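Local structure of glutaminase 1 (Escherichia coli, 1U60) at residues I67-T72 against G242-S247; A122-I127 against T193-T198. The protein catalyses the hydrolysis of L-glutamine to L-glutamate and ammonium. One frame throughout, in Å; residues are numbered along the deposited sequence.

Contact 1: residues I67-T72 against G242-S247; sequences ISKVCT and GLYGRS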
loop_
_atom_site.group_PDB
_atom_site.type_symbol
_atom_site.label_atom_id
_atom_site.label_comp_id
_atom_site.label_asym_id
_atom_site.label_seq_id
_atom_site.Cartn_x
_atom_site.Cartn_y
_atom_site.Cartn_z
ATOM N N ILE A 67 -8.654 -14.200 -7.028
ATOM C CA ILE A 67 -7.255 -14.150 -7.423
ATOM C C ILE A 67 -7.118 -13.926 -8.934
ATOM O O ILE A 67 -6.095 -13.360 -9.406
ATOM C CB ILE A 67 -6.453 -15.419 -6.909
ATOM C CG1 ILE A 67 -6.469 -15.488 -5.357
ATOM C CG2 ILE A 67 -5.041 -15.361 -7.405
ATOM C CD1 ILE A 67 -6.006 -16.781 -4.809
ATOM N N SER A 68 -8.133 -14.356 -9.697
ATOM C CA SER A 68 -8.212 -14.079 -11.130
ATOM C C SER A 68 -8.028 -12.586 -11.486
ATOM O O SER A 68 -7.552 -12.283 -12.582
ATOM C CB SER A 68 -9.564 -14.547 -11.653
ATOM O OG SER A 68 -10.605 -13.726 -11.180
ATOM N N LYS A 69 -8.333 -11.676 -10.546
ATOM C CA LYS A 69 -8.200 -10.223 -10.758
ATOM C C LYS A 69 -6.759 -9.855 -11.122
ATOM O O LYS A 69 -6.517 -8.941 -11.926
ATOM C CB LYS A 69 -8.693 -9.422 -9.562
ATOM C CG LYS A 69 -10.139 -9.727 -9.182
ATOM C CD LYS A 69 -10.492 -8.975 -7.874
ATOM C CE LYS A 69 -11.969 -9.079 -7.533
ATOM N NZ LYS A 69 -12.164 -8.545 -6.123
ATOM N N VAL A 70 -5.793 -10.604 -10.566
ATOM C CA VAL A 70 -4.375 -10.280 -10.785
ATOM C C VAL A 70 -4.057 -10.632 -12.243
ATOM O O VAL A 70 -3.333 -9.893 -12.941
ATOM C CB VAL A 70 -3.476 -11.040 -9.794
ATOM C CG1 VAL A 70 -2.012 -10.908 -10.180
ATOM C CG2 VAL A 70 -3.725 -10.573 -8.392
ATOM N N CYS A 71 -4.564 -11.781 -12.698
ATOM C CA CYS A 71 -4.229 -12.232 -14.051
ATOM C C CYS A 71 -4.837 -11.326 -15.133
ATOM O O CYS A 71 -4.215 -11.023 -16.132
ATOM C CB CYS A 71 -4.694 -13.660 -14.301
ATOM S SG CYS A 71 -4.145 -14.879 -13.054
ATOM N N THR A 72 -6.077 -10.893 -14.931
ATOM C CA THR A 72 -6.696 -10.062 -15.947
ATOM C C THR A 72 -6.075 -8.676 -15.935
ATOM O O THR A 72 -5.946 -8.003 -17.011
ATOM C CB THR A 72 -8.221 -10.065 -15.697
ATOM O OG1 THR A 72 -8.729 -11.369 -16.096
ATOM C CG2 THR A 72 -8.944 -8.994 -16.537
ATOM N N GLY A 242 -5.068 -6.044 -2.315
ATOM C CA GLY A 242 -5.139 -7.474 -2.608
ATOM C C GLY A 242 -5.797 -8.343 -1.543
ATOM O O GLY A 242 -6.270 -9.427 -1.840
ATOM N N LEU A 243 -5.760 -7.882 -0.289
ATOM C CA LEU A 243 -6.484 -8.550 0.817
ATOM C C LEU A 243 -7.673 -7.721 1.313
ATOM O O LEU A 243 -8.063 -7.808 2.501
ATOM C CB LEU A 243 -5.529 -8.915 1.956
ATOM C CG LEU A 243 -4.833 -10.256 1.685
ATOM C CD1 LEU A 243 -3.621 -10.097 0.756
ATOM C CD2 LEU A 243 -4.409 -10.896 2.949
ATOM N N TYR A 244 -8.196 -6.876 0.432
ATOM C CA TYR A 244 -9.409 -6.084 0.689
ATOM C C TYR A 244 -9.131 -5.110 1.846
ATOM O O TYR A 244 -8.091 -4.437 1.847
ATOM C CB TYR A 244 -10.651 -6.978 0.827
ATOM C CG TYR A 244 -10.818 -7.781 -0.471
ATOM C CD1 TYR A 244 -11.293 -7.165 -1.601
ATOM C CD2 TYR A 244 -10.306 -9.065 -0.589
ATOM C CE1 TYR A 244 -11.381 -7.855 -2.835
ATOM C CE2 TYR A 244 -10.365 -9.752 -1.804
ATOM C CZ TYR A 244 -10.887 -9.114 -2.927
ATOM O OH TYR A 244 -10.933 -9.828 -4.114
ATOM N N GLY A 245 -10.048 -5.025 2.797
ATOM C CA GLY A 245 -9.913 -4.093 3.909
ATOM C C GLY A 245 -8.791 -4.431 4.866
ATOM O O GLY A 245 -8.538 -3.684 5.799
ATOM N N ARG A 246 -8.165 -5.583 4.691
ATOM C CA ARG A 246 -7.027 -5.984 5.539
ATOM C C ARG A 246 -5.703 -5.930 4.819
ATOM O O ARG A 246 -4.721 -6.514 5.248
ATOM C CB ARG A 246 -7.224 -7.407 6.070
ATOM C CG ARG A 246 -8.490 -7.560 6.870
ATOM C CD ARG A 246 -8.256 -7.599 8.325
ATOM N NE ARG A 246 -8.612 -6.368 8.979
ATOM C CZ ARG A 246 -8.339 -6.116 10.262
ATOM N NH1 ARG A 246 -7.722 -7.037 11.008
ATOM N NH2 ARG A 246 -8.641 -4.948 10.787
ATOM N N SER A 247 -5.684 -5.240 3.695
ATOM C CA SER A 247 -4.454 -5.075 2.976
ATOM C C SER A 247 -3.410 -4.303 3.748
ATOM O O SER A 247 -2.227 -4.629 3.726
ATOM C CB SER A 247 -4.707 -4.370 1.662
ATOM O OG SER A 247 -5.558 -5.143 0.813
#

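Contact 2: residues A122-I127 against T193-T198; sequences ATTSLI and TRQCST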
loop_
_atom_site.group_PDB
_atom_site.type_symbol
_atom_site.label_atom_id
_atom_site.label_comp_id
_atom_site.label_asym_id
_atom_site.label_seq_id
_atom_site.Cartn_x
_atom_site.Cartn_y
_atom_site.Cartn_z
ATOM N N ALA A 122 -14.531 -4.003 -14.631
ATOM C CA ALA A 122 -14.075 -2.954 -15.577
ATOM C C ALA A 122 -12.782 -3.348 -16.281
ATOM O O ALA A 122 -12.661 -3.133 -17.519
ATOM C CB ALA A 122 -13.944 -1.652 -14.905
ATOM N N THR A 123 -11.864 -3.999 -15.558
ATOM C CA THR A 123 -10.582 -4.435 -16.138
ATOM C C THR A 123 -10.871 -5.590 -17.150
ATOM O O THR A 123 -10.320 -5.632 -18.249
ATOM C CB THR A 123 -9.638 -4.850 -15.066
ATOM O OG1 THR A 123 -9.443 -3.750 -14.117
ATOM C CG2 THR A 123 -8.261 -5.208 -15.648
ATOM N N THR A 124 -11.732 -6.540 -16.781
ATOM C CA THR A 124 -12.156 -7.579 -17.708
ATOM C C THR A 124 -12.739 -6.970 -18.993
ATOM O O THR A 124 -12.455 -7.470 -20.076
ATOM C CB THR A 124 -13.174 -8.487 -17.012
ATOM O OG1 THR A 124 -12.549 -9.212 -15.950
ATOM C CG2 THR A 124 -13.720 -9.572 -17.943
ATOM N N SER A 125 -13.488 -5.880 -18.885
ATOM C CA SER A 125 -14.099 -5.224 -20.039
ATOM C C SER A 125 -13.106 -4.438 -20.904
ATOM O O SER A 125 -13.428 -4.117 -22.066
ATOM C CB SER A 125 -15.210 -4.237 -19.586
ATOM O OG SER A 125 -14.685 -2.977 -19.144
ATOM N N LEU A 126 -11.960 -4.106 -20.320
ATOM C CA LEU A 126 -10.868 -3.323 -20.939
ATOM C C LEU A 126 -9.949 -4.143 -21.838
ATOM O O LEU A 126 -9.294 -3.564 -22.707
ATOM C CB LEU A 126 -10.031 -2.637 -19.842
ATOM C CG LEU A 126 -8.966 -1.599 -20.204
ATOM C CD1 LEU A 126 -9.492 -0.526 -21.137
ATOM C CD2 LEU A 126 -8.358 -0.987 -18.947
ATOM N N ILE A 127 -9.902 -5.466 -21.642
ATOM C CA ILE A 127 -9.104 -6.422 -22.437
ATOM C C ILE A 127 -9.430 -6.267 -23.934
ATOM O O ILE A 127 -10.584 -6.070 -24.276
ATOM C CB ILE A 127 -9.487 -7.910 -21.871
ATOM C CG1 ILE A 127 -8.952 -8.032 -20.471
ATOM C CG2 ILE A 127 -9.057 -9.118 -22.712
ATOM C CD1 ILE A 127 -7.700 -7.469 -20.310
ATOM N N THR A 193 -17.189 -13.649 -14.315
ATOM C CA THR A 193 -17.657 -14.848 -13.615
ATOM C C THR A 193 -16.860 -16.101 -13.999
ATOM O O THR A 193 -16.419 -16.851 -13.132
ATOM C CB THR A 193 -19.143 -15.039 -13.895
ATOM O OG1 THR A 193 -19.831 -13.859 -13.455
ATOM C CG2 THR A 193 -19.701 -16.169 -13.084
ATOM N N ARG A 194 -16.623 -16.265 -15.288
ATOM C CA ARG A 194 -15.792 -17.369 -15.808
ATOM C C ARG A 194 -14.404 -17.337 -15.229
ATOM O O ARG A 194 -13.894 -18.373 -14.809
ATOM C CB ARG A 194 -15.683 -17.350 -17.338
ATOM C CG ARG A 194 -17.011 -17.529 -18.062
ATOM C CD ARG A 194 -16.832 -17.641 -19.558
ATOM N NE ARG A 194 -17.965 -17.184 -20.360
ATOM C CZ ARG A 194 -18.024 -17.291 -21.702
ATOM N NH1 ARG A 194 -17.048 -17.874 -22.375
ATOM N NH2 ARG A 194 -19.056 -16.822 -22.365
ATOM N N GLN A 195 -13.772 -16.162 -15.220
ATOM C CA GLN A 195 -12.365 -16.081 -14.811
ATOM C C GLN A 195 -12.176 -16.464 -13.345
ATOM O O GLN A 195 -11.121 -16.971 -12.927
ATOM C CB GLN A 195 -11.778 -14.718 -15.131
ATOM C CG GLN A 195 -12.062 -13.644 -14.092
ATOM C CD GLN A 195 -11.396 -12.342 -14.375
ATOM O OE1 GLN A 195 -10.893 -11.656 -13.423
ATOM N NE2 GLN A 195 -11.413 -11.934 -15.592
ATOM N N CYS A 196 -13.236 -16.264 -12.552
ATOM C CA CYS A 196 -13.265 -16.653 -11.159
ATOM C C CYS A 196 -13.501 -18.154 -10.918
ATOM O O CYS A 196 -13.296 -18.639 -9.800
ATOM C CB CYS A 196 -14.357 -15.889 -10.426
ATOM S SG CYS A 196 -13.980 -14.140 -10.153
ATOM N N SER A 197 -13.896 -18.857 -11.977
ATOM C CA SER A 197 -14.403 -20.209 -11.890
ATOM C C SER A 197 -13.421 -21.260 -12.385
ATOM O O SER A 197 -13.786 -22.401 -12.489
ATOM C CB SER A 197 -15.766 -20.333 -12.634
ATOM O OG SER A 197 -16.738 -19.449 -12.073
ATOM N N THR A 198 -12.167 -20.906 -12.626
ATOM C CA THR A 198 -11.132 -21.906 -12.895
ATOM C C THR A 198 -10.597 -22.493 -11.582
ATOM O O THR A 198 -10.782 -21.908 -10.510
ATOM C CB THR A 198 -10.008 -21.255 -13.701
ATOM O OG1 THR A 198 -9.479 -20.167 -12.934
ATOM C CG2 THR A 198 -10.503 -20.700 -15.021
#

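Contact 1: residues I67-T72 against G242-S247
K69 and Y244 illustrate how one polar bond can join a helix to a distant loop in the predicted substrate site. The two side chains reach toward each other, and K69 NZ donates a hydrogen bond to Y244 OH at 2.7 Å. The amine lies in the plane of the ring, at its hydroxyl-bearing edge, with K69 NZ 3.4 Å from Y244 CE1. K69 reaches this point because CG stands anti to the carbonyl carbon (chi1 -57°) and the chain beyond it is fully extended. Both polar ends have further partners: NZ also binds L115 O and N117 OD1, while the phenol oxygen bonds to S66 OG and K259 NZ. S66 and K69 form the SxxK sequence motif of the beta-lactamase clan, and S66, N117 and Y244 are predicted to bind substrate. Farther out, S247 probably helps to hold the backbone at Y244. S247 OG accepts a bent bond from L243 N at 3.0 Å and donates to Y244 O at 2.8 Å, and S247 N reaches the same carbonyl from the same face. K69 lies on helix 68-80, Y244 in the loop between helices 231-241 and 247-253, and K259 on strand 258-260, an outermost strand of the five-stranded antiparallel sheet.

Contact 2: residues A122-I127 against T193-T198
T124 and Q195 mark the nearest backbone approach of the two segments, yet their CA atoms are still 9.0 Å apart, a separation that only side chains can bridge. T124 lies on helix 117-126 and Q195 on helix 185-195. Serines close a turn of backbone in each segment: S125 OG donates to A122 O at 2.6 Å, and S197 OG donates to T193 O at 2.8 Å, the latter hydroxyl tilted 35° from the carbonyl plane. Across the gap the two side chains run antiparallel past one another. Q195 holds CG between its backbone N and carbonyl carbon (chi1 83°), a crowded position, and from there runs out extended to carry its amide into the neighbourhood of T124. Q195 NE2 comes within 3.0 Å of T124 OG1, while the T124 methyl, CG2, stands farther from Q195 NE2 at 4.1 Å. T72 OG1 is a second oxygen close to this nitrogen. The firmer polar partners lie beyond the pair. T124 OG1 is hydrogen-bonded to A120 O, one turn earlier in its own helix, and the partner of Q195 OE1 is S68 OG. I139 of helix 132-147 packs against Q195. The chemistry illustrates how a buried primary amide can be oriented from one end: the bond between S68 and the amide oxygen probably limits rotation of the group and leaves NE2 among the hydroxyls of T72 and T124, the latter itself tied to its own helix.

Overall arrangement
Both segments of contact 2 fall between the two segments of contact 1 in the sequence, and the centres of the contacts lie 13 Å apart. Helix 68-80 joins them: while K69 serves contact 1, S68 OG hydrogen-bonds to Q195 OE1 at 3.1 Å, and T72 CG2 packs 3.7 Å from T124 OG1. T72 OG1 comes within 2.8 Å of Q195 NE2. Contact 1 lies in the predicted substrate site. Contact 2 is consistent with a second shell, for the Q195 side chain is about 4 Å from that of Y192 and about 7 Å from that of S66, both predicted substrate-binding residues. Helix 117-126, which carries T124, also supplies N117, a partner of K69.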